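Local coordinates for protein phosphoribosylaminoimidazole-succinocarboxamide synthase (Saccharomyces cerevisiae, PDB 1OBD) that catalyses the ATP-dependent joining of aspartate to the carboxylated imidazole ribotide CAIR, forming SAICAR in de novo purine biosynthesis, at residues Asp71-Leu76 with His110-Ile115; Tyr124-Ala129 with Arg242-Ala247; Glu193-Leu198 with Phe218-Asp223. All coordinates share one frame; numbering follows the deposited sequence. Where two conformers were deposited one is given.

Contact 1: Asp71-Leu76 with His110-Ile115; sequences DVRNHL and HKHKLI. With ATP (adenosine-5'-triphosphate), chain B; SO4 (sulfate ion), chain D.
The first torsions of H75 and H112 bring these two residues together beside the adenine. In H75, CG sits between the backbone N and the carbonyl carbon (chi1 65°), which lays the imidazole toward the base. In H112, CG lies beside the backbone N and opposite the carbonyl carbon (chi1 -83°), and the ring edge comes to rest against H75, with H112 CD2 3.9 Å from H75 CB. The backbones are pinned by one strong bond, H110 N to H75 O at 2.8 Å, nearly linear at the hydrogen (161°). Just beyond it, the H110 ring leans obliquely on the next carbonyl, H110 CD2 lying 3.6 Å from L76 O.

The adenine amino group is gripped from both segments. ATP N6 donates to H75 ND1 at 2.8 Å, close to the plane of that ring, and to H110 O at 3.0 Å; H75 ND1 is thus the acceptor. H112 N in turn donates to ATP N1 at 3.2 Å. L114 CD2 packs against the base, 3.8 Å from ATP C6. F33 meets the H75 ring edge-to-face and F65 also lies against it.

Away from the adenine, a water in the plane of the H112 ring lies 2.8 Å from H112 NE2 and donates to N74 O and to a sulfate oxygen. In the conformer given, R73 NH2 makes weak bonds to this sulfate, probably a crystallisation ion; R73 NH1 forms salt bridges with E228 and D223.

Reading N6 with one backbone carbonyl and N1 with the amide two residues on, where strand 106-110 ends and the chain passes to strand 113-122 in another sheet, resembles the hinge pattern by which protein kinases read adenine.

Contact 2: Tyr124-Ala129 with Arg242-Ala247; sequences YITGSA and RFWNGA. With SO4 (sulfate ion), chain C.
R242 and T126 meet at an anion site where the start of helix 127-136 faces strand 228-245. Innermost is the sulfate, probably from the crystallisation liquor. R242 NH2 donates to its O2 at 2.8 Å (157° at the hydrogen) and R242 NH1 to its O4 at 3.0 Å, so that the ion lies at the guanidinium edge. From the helix side S128 OG donates to sulfate O1 at 2.8 Å, while S128 N adds weak bonds; R122 also binds the ion. Such a cluster is consistent with a site for an anionic group, possibly a substrate phosphate.

The next shell sets the guanidinium. R242 leaves the strand with CG opposite its own backbone N (chi1 -174°) and bends at chi3, running antiparallel to the T126 side chain; R242 CD touches T126 CG2 at 3.5 Å. T126 OG1 and G127 CA lie over one face of the guanidinium, and D215 forms a salt bridge with NH2. With an alanine here, the sulfate would probably lose its charged grip from the strand and D215 its cationic mate, and a gap would open beside the T126 methyl.

Farther out, W244 packs against T126 and Y124. Its six-membered ring turns an edge to the Y124 face in an offset edge-to-face pair, centroids 5.7 Å apart and planes at 73°, and W244 CZ3 reaches Y124 CB at 3.9 Å. T126 OG1 lies at the indole edge, 3.6 Å from W244 CZ2, and a water in the indole plane accepts from W244 NE1 at 3.0 Å.

Contact 3: Glu193-Leu198 with Phe218-Asp223; sequences ELAVKL and FEFGID. With ATP (adenosine-5'-triphosphate), chain B.
Helix 185-208 packs on one face of the six-stranded mixed sheet, and here its residues L194, A195 and L198 meet F218 and F220 of strand 211-223. The short axes approach to 10.3 Å at 132°, so the helix runs roughly against the strand but clearly askew.

A195 CB touches both phenyl rings, 3.9 Å from F218 CD2 and 4.1 Å from F220 CE2. A195 O approaches the F218 ring obliquely, 3.6 Å from F218 CE2. One turn along, L198 spans the same pair, its CB 4.0 Å from F218 CZ and its CD1 at the edge of the F220 ring. L194, with CG opposite the backbone N (chi1 178°), sends CD2 to 3.8 Å from F220 CE1. The side chains that meet are all apolar, no hydrogen bond crosses the contact, and V72 and I229 extend it past L194.

E219, between the phenylalanines, points to the other side of the strand and accepts from ATP O2' at its OE2 (2.6 Å). One strand therefore turns its aromatic side to the helix and its acidic side to the ribose: a helix layered on a largely antiparallel sheet, with the nucleotide site on the other face.

Overall arrangement
From the N terminus, contact 1 comes first: it closes a loop of 33 residues between 76 and 110, holding helix 96-102 and most of strand 106-110, and ends as strand 113-122 begins, back in the sheet to which strand 73-74 belongs. Contact 2 opens next at 124 and closes only at 242, after 112 residues. Contact 3 is nested inside that span, with 19 residues between its segments. None cross. Contacts 1 and 3 abut, centres 9 Å apart, through probable hydrogen bonds K113 O to I222 N and I115 N to F220 O (both 2.9 Å), and both touch ATP. Contact 2 lies about 16 Å from contact 1 by nearest atoms, beyond the chain's centre, yet strand 228-245 links it to the same sheet.

Contact 1: Asp71-Leu76 with His110-Ile115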
# COMPACT_ATOMS: atom_id res chain seq x y z
N ASP A 71 -8.00 -10.04 13.59
CA ASP A 71 -6.71 -9.65 14.07
C ASP A 71 -6.54 -8.18 14.44
O ASP A 71 -5.73 -7.84 15.26
CB ASP A 71 -5.66 -9.99 13.03
CG ASP A 71 -5.73 -11.43 12.60
OD1 ASP A 71 -5.48 -12.28 13.47
OD2 ASP A 71 -6.02 -11.77 11.44
N VAL A 72 -7.30 -7.31 13.77
CA VAL A 72 -7.14 -5.87 13.99
C VAL A 72 -8.43 -5.18 13.55
O VAL A 72 -9.04 -5.57 12.55
CB VAL A 72 -5.90 -5.33 13.25
CG1 VAL A 72 -6.08 -5.41 11.74
CG2 VAL A 72 -5.57 -3.96 13.76
N ARG A 73 -8.81 -4.18 14.31
CA ARG A 73 -9.88 -3.27 13.88
C ARG A 73 -9.36 -2.42 12.74
O ARG A 73 -8.20 -2.11 12.70
CB ARG A 73 -10.27 -2.31 15.00
CG ARG A 73 -11.13 -2.89 16.07
CD ARG A 73 -11.56 -1.82 17.02
NE ARG A 73 -12.30 -0.73 16.36
CZ ARG A 73 -12.49 0.49 16.86
NH1 ARG A 73 -12.01 0.83 18.05
NH2 ARG A 73 -13.18 1.39 16.17
N ASN A 74 -10.25 -2.03 11.86
CA ASN A 74 -9.87 -1.21 10.71
C ASN A 74 -10.77 0.02 10.58
O ASN A 74 -11.78 0.14 11.24
CB ASN A 74 -9.83 -2.00 9.40
CG ASN A 74 -11.17 -2.50 9.01
OD1 ASN A 74 -12.10 -1.71 8.79
ND2 ASN A 74 -11.32 -3.81 8.92
N HIS A 75 -10.38 0.94 9.71
CA HIS A 75 -11.08 2.22 9.55
C HIS A 75 -12.31 2.17 8.68
O HIS A 75 -12.96 3.20 8.51
CB HIS A 75 -10.12 3.33 9.04
CG HIS A 75 -9.55 3.11 7.65
ND1 HIS A 75 -8.76 4.07 7.01
CD2 HIS A 75 -9.64 2.07 6.78
CE1 HIS A 75 -8.42 3.62 5.82
NE2 HIS A 75 -8.93 2.41 5.64
N LEU A 76 -12.65 1.02 8.09
CA LEU A 76 -13.81 1.03 7.19
C LEU A 76 -15.10 1.34 7.92
O LEU A 76 -15.37 0.81 8.99
CB LEU A 76 -13.99 -0.31 6.50
CG LEU A 76 -12.80 -0.76 5.65
CD1 LEU A 76 -13.00 -2.21 5.14
CD2 LEU A 76 -12.52 0.18 4.50
N HIS A 110 -13.68 5.89 8.54
CA HIS A 110 -13.71 6.72 9.72
C HIS A 110 -12.40 7.47 9.87
O HIS A 110 -11.31 6.88 9.73
CB HIS A 110 -13.88 5.82 10.98
CG HIS A 110 -15.19 5.12 11.07
ND1 HIS A 110 -16.38 5.78 11.30
CD2 HIS A 110 -15.51 3.80 10.99
CE1 HIS A 110 -17.37 4.91 11.33
NE2 HIS A 110 -16.88 3.70 11.14
N LYS A 111 -12.51 8.76 10.17
CA LYS A 111 -11.38 9.58 10.56
C LYS A 111 -10.88 9.12 11.85
O LYS A 111 -11.64 9.07 12.83
CB LYS A 111 -11.82 10.99 10.84
CG LYS A 111 -11.86 11.77 9.68
CD LYS A 111 -12.04 13.25 10.05
CE LYS A 111 -12.52 14.02 8.87
NZ LYS A 111 -12.95 15.38 9.30
N HIS A 112 -9.61 8.80 11.90
CA HIS A 112 -9.03 8.43 13.15
C HIS A 112 -7.86 9.34 13.46
O HIS A 112 -7.29 9.99 12.57
CB HIS A 112 -8.56 6.96 13.09
CG HIS A 112 -9.68 5.99 13.36
ND1 HIS A 112 -10.24 5.80 14.60
CD2 HIS A 112 -10.35 5.16 12.53
CE1 HIS A 112 -11.20 4.91 14.53
NE2 HIS A 112 -11.27 4.48 13.28
N LYS A 113 -7.52 9.35 14.73
CA LYS A 113 -6.26 9.95 15.09
C LYS A 113 -5.13 9.05 14.66
O LYS A 113 -5.07 7.93 15.11
CB LYS A 113 -6.17 10.19 16.57
CG LYS A 113 -4.85 10.83 16.96
CD LYS A 113 -4.84 11.23 18.41
CE LYS A 113 -5.73 12.40 18.71
NZ LYS A 113 -5.38 12.92 20.10
N LEU A 114 -4.23 9.48 13.78
CA LEU A 114 -3.21 8.61 13.28
C LEU A 114 -2.05 8.68 14.25
O LEU A 114 -1.80 9.65 14.96
CB LEU A 114 -2.74 8.92 11.83
CG LEU A 114 -3.39 8.09 10.70
CD1 LEU A 114 -2.45 6.88 10.38
CD2 LEU A 114 -4.90 7.76 10.92
N ILE A 115 -1.35 7.59 14.26
CA ILE A 115 -0.07 7.48 14.86
C ILE A 115 0.88 7.91 13.73
O ILE A 115 0.97 7.25 12.70
CB ILE A 115 0.15 6.05 15.32
CG1 ILE A 115 -0.91 5.67 16.37
CG2 ILE A 115 1.54 5.90 15.88
CD1 ILE A 115 -0.97 4.20 16.71
PG ATP B . 1.29 8.63 -1.10
O1G ATP B . 0.74 8.36 -2.46
O2G ATP B . 0.83 7.57 -0.07
O3G ATP B . 2.82 8.66 -1.19
PB ATP B . -0.22 10.40 0.50
O1B ATP B . -0.33 11.87 0.62
O2B ATP B . 0.11 9.67 1.79
O3B ATP B . 0.84 10.11 -0.64
PA ATP B . -2.57 8.76 0.42
O1A ATP B . -3.32 8.24 -0.74
O2A ATP B . -1.79 7.68 1.15
O3A ATP B . -1.58 9.86 -0.14
O5' ATP B . -3.55 9.57 1.37
C5' ATP B . -3.94 9.02 2.60
C4' ATP B . -3.84 10.10 3.67
O4' ATP B . -4.76 9.81 4.68
C3' ATP B . -2.48 10.06 4.31
O3' ATP B . -2.22 11.38 4.77
C2' ATP B . -2.68 9.04 5.43
O2' ATP B . -1.80 9.08 6.52
C1' ATP B . -4.07 9.44 5.88
N9 ATP B . -5.00 8.44 6.45
C8 ATP B . -4.98 7.11 6.11
N7 ATP B . -5.99 6.55 6.74
C5 ATP B . -6.66 7.44 7.52
C6 ATP B . -7.76 7.43 8.40
N6 ATP B . -8.61 6.43 8.55
N1 ATP B . -8.12 8.59 9.02
C2 ATP B . -7.47 9.76 8.78
N3 ATP B . -6.40 9.80 7.94
C4 ATP B . -6.01 8.66 7.32
S SO4 D . -15.80 0.35 13.65
O1 SO4 D . -15.45 1.78 13.55
O2 SO4 D . -14.53 -0.40 13.63
O3 SO4 D . -16.55 -0.00 14.89
O4 SO4 D . -16.55 -0.06 12.46
O HOH W 1 -12.99 2.36 12.51

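Contact 2: Tyr124-Ala129 with Arg242-Ala247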
# COMPACT_ATOMS: atom_id res chain seq x y z
N TYR A 124 12.21 -9.76 4.13
CA TYR A 124 13.34 -10.09 3.27
C TYR A 124 14.18 -8.87 3.15
O TYR A 124 13.68 -7.73 3.19
CB TYR A 124 12.85 -10.48 1.87
CG TYR A 124 11.96 -11.71 1.83
CD1 TYR A 124 10.64 -11.70 2.28
CD2 TYR A 124 12.43 -12.91 1.32
CE1 TYR A 124 9.84 -12.81 2.23
CE2 TYR A 124 11.64 -14.02 1.26
CZ TYR A 124 10.35 -13.98 1.71
OH TYR A 124 9.53 -15.09 1.66
N ILE A 125 15.48 -9.07 3.02
CA ILE A 125 16.42 -7.98 2.96
C ILE A 125 16.61 -7.53 1.52
O ILE A 125 17.11 -8.28 0.68
CB ILE A 125 17.74 -8.33 3.70
CG1 ILE A 125 18.55 -7.06 3.91
CG2 ILE A 125 18.57 -9.45 2.99
CD1 ILE A 125 19.72 -7.16 4.88
N THR A 126 16.23 -6.30 1.27
CA THR A 126 16.21 -5.74 -0.07
C THR A 126 16.15 -4.21 0.03
O THR A 126 16.11 -3.64 1.12
CB THR A 126 15.06 -6.36 -0.89
OG1 THR A 126 15.09 -5.87 -2.23
CG2 THR A 126 13.69 -5.97 -0.29
N GLY A 127 16.15 -3.52 -1.10
CA GLY A 127 15.94 -2.09 -1.09
C GLY A 127 16.99 -1.37 -0.26
O GLY A 127 18.16 -1.76 -0.24
N SER A 128 16.60 -0.32 0.43
CA SER A 128 17.49 0.47 1.24
C SER A 128 18.05 -0.33 2.42
O SER A 128 19.11 -0.01 2.93
CB SER A 128 16.75 1.70 1.76
OG SER A 128 15.66 1.34 2.58
N ALA A 129 17.34 -1.37 2.85
CA ALA A 129 17.80 -2.21 3.95
C ALA A 129 19.04 -2.97 3.50
O ALA A 129 20.03 -3.05 4.24
CB ALA A 129 16.72 -3.11 4.41
N ARG A 242 6.44 -4.31 -1.41
CA ARG A 242 7.28 -4.87 -2.47
C ARG A 242 6.81 -6.25 -2.82
O ARG A 242 7.03 -7.20 -2.07
CB ARG A 242 8.72 -4.88 -2.01
CG ARG A 242 9.74 -5.27 -2.97
CD ARG A 242 11.11 -4.92 -2.45
NE ARG A 242 11.57 -3.57 -2.75
CZ ARG A 242 11.92 -2.63 -1.91
NH1 ARG A 242 12.34 -1.47 -2.35
NH2 ARG A 242 11.86 -2.80 -0.59
N PHE A 243 6.09 -6.39 -3.92
CA PHE A 243 5.69 -7.68 -4.43
C PHE A 243 6.73 -8.22 -5.41
O PHE A 243 7.21 -7.52 -6.29
CB PHE A 243 4.37 -7.61 -5.20
CG PHE A 243 3.08 -7.56 -4.37
CD1 PHE A 243 3.02 -6.98 -3.11
CD2 PHE A 243 1.94 -8.07 -4.90
CE1 PHE A 243 1.78 -6.95 -2.41
CE2 PHE A 243 0.75 -8.03 -4.21
CZ PHE A 243 0.69 -7.46 -2.97
N TRP A 244 7.02 -9.48 -5.23
CA TRP A 244 7.90 -10.27 -6.10
C TRP A 244 7.18 -11.49 -6.63
O TRP A 244 6.33 -12.07 -5.96
CB TRP A 244 9.09 -10.77 -5.31
CG TRP A 244 10.08 -9.75 -4.89
CD1 TRP A 244 10.29 -8.51 -5.42
CD2 TRP A 244 11.01 -9.90 -3.83
NE1 TRP A 244 11.31 -7.88 -4.75
CE2 TRP A 244 11.78 -8.72 -3.78
CE3 TRP A 244 11.30 -10.93 -2.94
CZ2 TRP A 244 12.79 -8.54 -2.85
CZ3 TRP A 244 12.34 -10.74 -2.01
CH2 TRP A 244 13.05 -9.56 -1.99
N ASN A 245 7.57 -11.92 -7.83
CA ASN A 245 7.13 -13.18 -8.40
C ASN A 245 7.79 -14.32 -7.64
O ASN A 245 9.02 -14.40 -7.60
CB ASN A 245 7.55 -13.27 -9.88
CG ASN A 245 7.09 -12.09 -10.73
OD1 ASN A 245 7.88 -11.21 -11.12
ND2 ASN A 245 5.82 -12.08 -11.05
N GLY A 246 7.00 -15.18 -7.02
CA GLY A 246 7.54 -16.36 -6.36
C GLY A 246 8.33 -17.28 -7.26
O GLY A 246 9.34 -17.83 -6.85
N ALA A 247 7.90 -17.42 -8.50
CA ALA A 247 8.49 -18.37 -9.45
C ALA A 247 9.95 -18.11 -9.67
O ALA A 247 10.76 -19.05 -9.80
CB ALA A 247 7.76 -18.29 -10.79
S SO4 C . 12.69 0.42 0.88
O1 SO4 C . 13.73 1.38 0.60
O2 SO4 C . 13.31 -0.90 0.94
O3 SO4 C . 12.03 0.61 2.18
O4 SO4 C . 11.65 0.40 -0.14
O HOH W 2 13.02 -5.41 -4.99

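Contact 3: Glu193-Leu198 with Phe218-Asp223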
# COMPACT_ATOMS: atom_id res chain seq x y z
N GLU A 193 4.73 -4.76 17.37
CA GLU A 193 4.31 -6.15 17.59
C GLU A 193 3.12 -6.53 16.70
O GLU A 193 3.11 -7.59 16.07
CB GLU A 193 4.07 -6.41 19.09
CG GLU A 193 5.36 -6.32 19.92
CD GLU A 193 5.18 -6.55 21.41
OE1 GLU A 193 4.05 -6.76 21.85
OE2 GLU A 193 6.21 -6.49 22.13
N LEU A 194 2.15 -5.64 16.62
CA LEU A 194 0.97 -5.90 15.80
C LEU A 194 1.36 -5.99 14.33
O LEU A 194 0.94 -6.89 13.61
CB LEU A 194 -0.06 -4.80 16.01
CG LEU A 194 -1.32 -4.89 15.18
CD1 LEU A 194 -2.06 -6.19 15.47
CD2 LEU A 194 -2.13 -3.69 15.42
N ALA A 195 2.14 -5.03 13.86
CA ALA A 195 2.51 -5.00 12.45
C ALA A 195 3.25 -6.27 12.04
O ALA A 195 2.99 -6.82 10.97
CB ALA A 195 3.39 -3.76 12.15
N VAL A 196 4.16 -6.74 12.88
CA VAL A 196 4.87 -7.96 12.54
C VAL A 196 3.89 -9.15 12.45
O VAL A 196 4.00 -9.98 11.54
CB VAL A 196 6.06 -8.21 13.51
CG1 VAL A 196 6.61 -9.61 13.32
CG2 VAL A 196 7.14 -7.19 13.31
N LYS A 197 2.94 -9.23 13.39
CA LYS A 197 1.92 -10.30 13.34
C LYS A 197 1.10 -10.23 12.04
O LYS A 197 0.88 -11.26 11.36
CB LYS A 197 1.05 -10.19 14.55
CG LYS A 197 -0.09 -11.15 14.66
CD LYS A 197 -0.89 -10.90 15.96
CE LYS A 197 -2.14 -11.77 16.03
NZ LYS A 197 -2.86 -11.62 17.34
N LEU A 198 0.64 -9.04 11.68
CA LEU A 198 -0.19 -8.90 10.50
C LEU A 198 0.61 -9.23 9.24
O LEU A 198 0.14 -9.97 8.36
CB LEU A 198 -0.76 -7.49 10.38
CG LEU A 198 -1.63 -7.01 11.55
CD1 LEU A 198 -2.05 -5.58 11.31
CD2 LEU A 198 -2.81 -7.87 11.83
N PHE A 218 2.61 -0.21 6.66
CA PHE A 218 1.32 0.02 7.29
C PHE A 218 1.27 1.40 7.91
O PHE A 218 2.29 1.96 8.33
CB PHE A 218 1.10 -0.95 8.45
CG PHE A 218 0.99 -2.43 8.10
CD1 PHE A 218 -0.02 -2.91 7.28
CD2 PHE A 218 1.87 -3.35 8.63
CE1 PHE A 218 -0.10 -4.29 7.01
CE2 PHE A 218 1.77 -4.71 8.35
CZ PHE A 218 0.80 -5.17 7.57
N GLU A 219 0.06 1.93 8.04
CA GLU A 219 -0.19 3.03 8.93
C GLU A 219 -1.31 2.64 9.87
O GLU A 219 -2.25 1.89 9.50
CB GLU A 219 -0.53 4.32 8.18
CG GLU A 219 0.64 4.92 7.41
CD GLU A 219 0.27 6.23 6.73
OE1 GLU A 219 1.09 6.73 5.93
OE2 GLU A 219 -0.86 6.73 6.96
N PHE A 220 -1.22 3.15 11.08
CA PHE A 220 -2.16 2.88 12.15
C PHE A 220 -2.73 4.15 12.75
O PHE A 220 -2.06 5.17 12.78
CB PHE A 220 -1.49 2.05 13.27
CG PHE A 220 -1.04 0.70 12.82
CD1 PHE A 220 -1.93 -0.34 12.76
CD2 PHE A 220 0.26 0.48 12.45
CE1 PHE A 220 -1.54 -1.58 12.36
CE2 PHE A 220 0.67 -0.75 12.02
CZ PHE A 220 -0.23 -1.80 11.99
N GLY A 221 -3.95 4.04 13.26
CA GLY A 221 -4.53 5.04 14.11
C GLY A 221 -4.72 4.49 15.50
O GLY A 221 -4.45 3.32 15.76
N ILE A 222 -5.20 5.34 16.40
CA ILE A 222 -5.52 4.94 17.79
C ILE A 222 -6.88 5.48 18.11
O ILE A 222 -7.16 6.67 17.89
CB ILE A 222 -4.67 5.49 18.91
CG1 ILE A 222 -3.19 5.50 18.60
CG2 ILE A 222 -4.96 4.67 20.21
CD1 ILE A 222 -2.44 6.49 19.46
N ASP A 223 -7.75 4.62 18.58
CA ASP A 223 -9.04 5.03 19.13
C ASP A 223 -8.77 5.21 20.61
O ASP A 223 -8.59 4.24 21.35
CB ASP A 223 -10.09 3.95 18.91
CG ASP A 223 -11.46 4.32 19.49
OD1 ASP A 223 -11.53 5.10 20.49
OD2 ASP A 223 -12.50 3.86 19.00
PG ATP B . 1.29 8.63 -1.10
O1G ATP B . 0.74 8.36 -2.46
O2G ATP B . 0.83 7.57 -0.07
O3G ATP B . 2.82 8.66 -1.19
PB ATP B . -0.22 10.40 0.50
O1B ATP B . -0.33 11.87 0.62
O2B ATP B . 0.11 9.67 1.79
O3B ATP B . 0.84 10.11 -0.64
PA ATP B . -2.57 8.76 0.42
O1A ATP B . -3.32 8.24 -0.74
O2A ATP B . -1.79 7.68 1.15
O3A ATP B . -1.58 9.86 -0.14
O5' ATP B . -3.55 9.57 1.37
C5' ATP B . -3.94 9.02 2.60
C4' ATP B . -3.84 10.10 3.67
O4' ATP B . -4.76 9.81 4.68
C3' ATP B . -2.48 10.06 4.31
O3' ATP B . -2.22 11.38 4.77
C2' ATP B . -2.68 9.04 5.43
O2' ATP B . -1.80 9.08 6.52
C1' ATP B . -4.07 9.44 5.88
N9 ATP B . -5.00 8.44 6.45
C8 ATP B . -4.98 7.11 6.11
N7 ATP B . -5.99 6.55 6.74
C5 ATP B . -6.66 7.44 7.52
C6 ATP B . -7.76 7.43 8.40
N6 ATP B . -8.61 6.43 8.55
N1 ATP B . -8.12 8.59 9.02
C2 ATP B . -7.47 9.76 8.78
N3 ATP B . -6.40 9.80 7.94
C4 ATP B . -6.01 8.66 7.32